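Local coordinates for RNA-binding protein (Porphyromonas gingivalis W83, PDB 7JLY) that probably binds RNA through an RNA recognition motif, a small domain whose open beta-sheet face carries aromatic side chains, at residues A[2-7]-A[46-51]. Residues are numbered along the deposited sequence; the frame is centred on the assembly and turned at random.
Sequences SMNIYV and FGFVEM
The two central strands of an RNA recognition motif meet where Tyr6 lies against Phe46 and Phe48, the aromatic cluster that the RNP2 and RNP1 strands place on the sheet surface in this family. Strands 3-7 and 46-51 run antiparallel, their axes 4.6 Å apart at 152°. Hydrogen-bonded pairs Met3-Met51, Ile5-Val49 and Val7-Gly47 hold them together through six backbone bonds.

On the face of Asn4, Tyr6, Phe48 and Glu50, the Tyr6 side chain swings CG anti to its own nitrogen (chi1 -176°), which carries the ring over toward the neighbouring strand. Its CD2 is then 3.6 Å from Phe48 CE1, and the rings as a pair are offset edge-to-face, the edge of Tyr6 toward the face of Phe48. The Phe46 ring lies at only 22° to that of Tyr6 but is displaced so far that there is little overlap, and Tyr6 CE2 meets Phe46 CD2 at 3.6 Å. Lys77, on the far flank, adds a cation-pi contact to Tyr6.

Farther along, the Asn4 amide is pinned at both ends: ND2 donates to Leu80 O, while OD1 lies 3.4 Å from Glu50 CG and accepts from a water at 2.6 Å that also donates to Glu50 OE2. A second water links Ser2 OG to Glu50 OE1, so both carboxylate oxygens are tied to segment 2-7 through solvent.

The reverse face is apolar. Ile5 CD1 touches Met51 SD at 3.7 Å and Val7 CG2 lies 4.3 Å from Val49 CG2, while Met3 and Ile5 reach helix 54-64. One side of the ladder thus builds the core, whereas the other offers partly exposed rings, consistent with stacking on RNA bases as in other members of the family.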
loop_
_atom_site.group_PDB
_atom_site.type_symbol
_atom_site.label_atom_id
_atom_site.label_comp_id
_atom_site.label_asym_id
_atom_site.label_seq_id
_atom_site.Cartn_x
_atom_site.Cartn_y
_atom_site.Cartn_z
ATOM N N SER A 2 -13.708 3.693 6.043
ATOM C CA SER A 2 -12.690 3.492 5.014
ATOM C C SER A 2 -11.386 4.150 5.435
ATOM O O SER A 2 -11.401 5.114 6.201
ATOM C CB SER A 2 -13.160 4.083 3.683
ATOM O OG SER A 2 -12.903 3.189 2.619
ATOM N N MET A 3 -10.261 3.636 4.948
ATOM C CA MET A 3 -8.998 4.357 5.071
ATOM C C MET A 3 -8.117 4.113 3.855
ATOM O O MET A 3 -7.967 2.980 3.395
ATOM C CB MET A 3 -8.235 3.973 6.348
ATOM C CG MET A 3 -6.869 4.672 6.439
ATOM S SD MET A 3 -6.087 4.655 8.073
ATOM C CE MET A 3 -7.308 5.529 9.041
ATOM N N ASN A 4 -7.547 5.202 3.348
ATOM C CA ASN A 4 -6.561 5.181 2.278
ATOM C C ASN A 4 -5.182 5.042 2.906
ATOM O O ASN A 4 -4.857 5.759 3.857
ATOM C CB ASN A 4 -6.664 6.468 1.452
ATOM C CG ASN A 4 -6.007 6.364 0.072
ATOM O OD1 ASN A 4 -5.877 5.280 -0.506
ATOM N ND2 ASN A 4 -5.608 7.517 -0.467
ATOM N N ILE A 5 -4.388 4.108 2.393
ATOM C CA ILE A 5 -3.072 3.828 2.946
ATOM C C ILE A 5 -2.015 4.051 1.892
ATOM O O ILE A 5 -2.090 3.485 0.804
ATOM C CB ILE A 5 -2.959 2.377 3.463
ATOM C CG1 ILE A 5 -4.098 2.072 4.442
ATOM C CG2 ILE A 5 -1.595 2.142 4.125
ATOM C CD1 ILE A 5 -4.092 0.657 4.958
ATOM N N TYR A 6 -1.041 4.893 2.225
ATOM C CA TYR A 6 0.131 5.117 1.392
ATOM C C TYR A 6 1.141 4.009 1.641
ATOM O O TYR A 6 1.477 3.750 2.788
ATOM C CB TYR A 6 0.751 6.481 1.722
ATOM C CG TYR A 6 1.939 6.907 0.870
ATOM C CD1 TYR A 6 3.221 6.439 1.143
ATOM C CD2 TYR A 6 1.780 7.805 -0.187
ATOM C CE1 TYR A 6 4.314 6.839 0.384
ATOM C CE2 TYR A 6 2.866 8.211 -0.954
ATOM C CZ TYR A 6 4.133 7.729 -0.663
ATOM O OH TYR A 6 5.221 8.127 -1.418
ATOM N N VAL A 7 1.623 3.362 0.583
ATOM C CA VAL A 7 2.721 2.407 0.732
ATOM C C VAL A 7 3.868 2.829 -0.193
ATOM O O VAL A 7 3.676 2.970 -1.395
ATOM C CB VAL A 7 2.288 0.952 0.413
ATOM C CG1 VAL A 7 3.341 -0.036 0.918
ATOM C CG2 VAL A 7 0.930 0.629 1.051
ATOM N N PHE A 46 5.777 3.392 -5.233
ATOM C CA PHE A 46 4.772 3.668 -4.224
ATOM C C PHE A 46 3.360 3.483 -4.764
ATOM O O PHE A 46 3.139 3.383 -5.972
ATOM C CB PHE A 46 4.945 5.079 -3.661
ATOM C CG PHE A 46 4.439 6.183 -4.561
ATOM C CD1 PHE A 46 5.167 6.591 -5.659
ATOM C CD2 PHE A 46 3.262 6.853 -4.260
ATOM C CE1 PHE A 46 4.713 7.632 -6.474
ATOM C CE2 PHE A 46 2.794 7.891 -5.067
ATOM C CZ PHE A 46 3.531 8.286 -6.174
ATOM N N GLY A 47 2.400 3.418 -3.856
ATOM C CA GLY A 47 1.031 3.223 -4.263
ATOM C C GLY A 47 0.079 3.423 -3.110
ATOM O O GLY A 47 0.479 3.860 -2.026
ATOM N N PHE A 48 -1.186 3.095 -3.355
ATOM C CA PHE A 48 -2.232 3.273 -2.361
ATOM C C PHE A 48 -3.102 2.039 -2.224
ATOM O O PHE A 48 -3.512 1.443 -3.219
ATOM C CB PHE A 48 -3.110 4.477 -2.718
ATOM C CG PHE A 48 -2.359 5.772 -2.778
ATOM C CD1 PHE A 48 -2.157 6.524 -1.633
ATOM C CD2 PHE A 48 -1.850 6.234 -3.981
ATOM C CE1 PHE A 48 -1.457 7.722 -1.682
ATOM C CE2 PHE A 48 -1.147 7.432 -4.038
ATOM C CZ PHE A 48 -0.954 8.178 -2.885
ATOM N N VAL A 49 -3.394 1.672 -0.981
ATOM C CA VAL A 49 -4.348 0.605 -0.707
ATOM C C VAL A 49 -5.510 1.158 0.121
ATOM O O VAL A 49 -5.289 1.826 1.124
ATOM C CB VAL A 49 -3.705 -0.571 0.058
ATOM C CG1 VAL A 49 -4.759 -1.621 0.342
ATOM C CG2 VAL A 49 -2.528 -1.174 -0.740
ATOM N N GLU A 50 -6.741 0.889 -0.303
ATOM C CA GLU A 50 -7.896 1.283 0.486
ATOM C C GLU A 50 -8.440 0.070 1.214
ATOM O O GLU A 50 -8.581 -1.008 0.627
ATOM C CB GLU A 50 -8.983 1.907 -0.391
ATOM C CG GLU A 50 -8.692 3.350 -0.759
ATOM C CD GLU A 50 -9.828 3.992 -1.532
ATOM O OE1 GLU A 50 -10.992 3.866 -1.097
ATOM O OE2 GLU A 50 -9.558 4.615 -2.578
ATOM N N MET A 51 -8.729 0.246 2.498
ATOM C CA MET A 51 -9.329 -0.803 3.306
ATOM C C MET A 51 -10.678 -0.301 3.803
ATOM O O MET A 51 -10.830 0.879 4.105
ATOM C CB MET A 51 -8.419 -1.193 4.472
ATOM C CG MET A 51 -7.126 -1.875 4.028
ATOM S SD MET A 51 -6.118 -2.393 5.417
ATOM C CE MET A 51 -7.069 -3.798 6.001
HETATM O O HOH W 1 -10.738 4.648 1.558
HETATM O O HOH W 2 -6.638 4.901 -2.980
#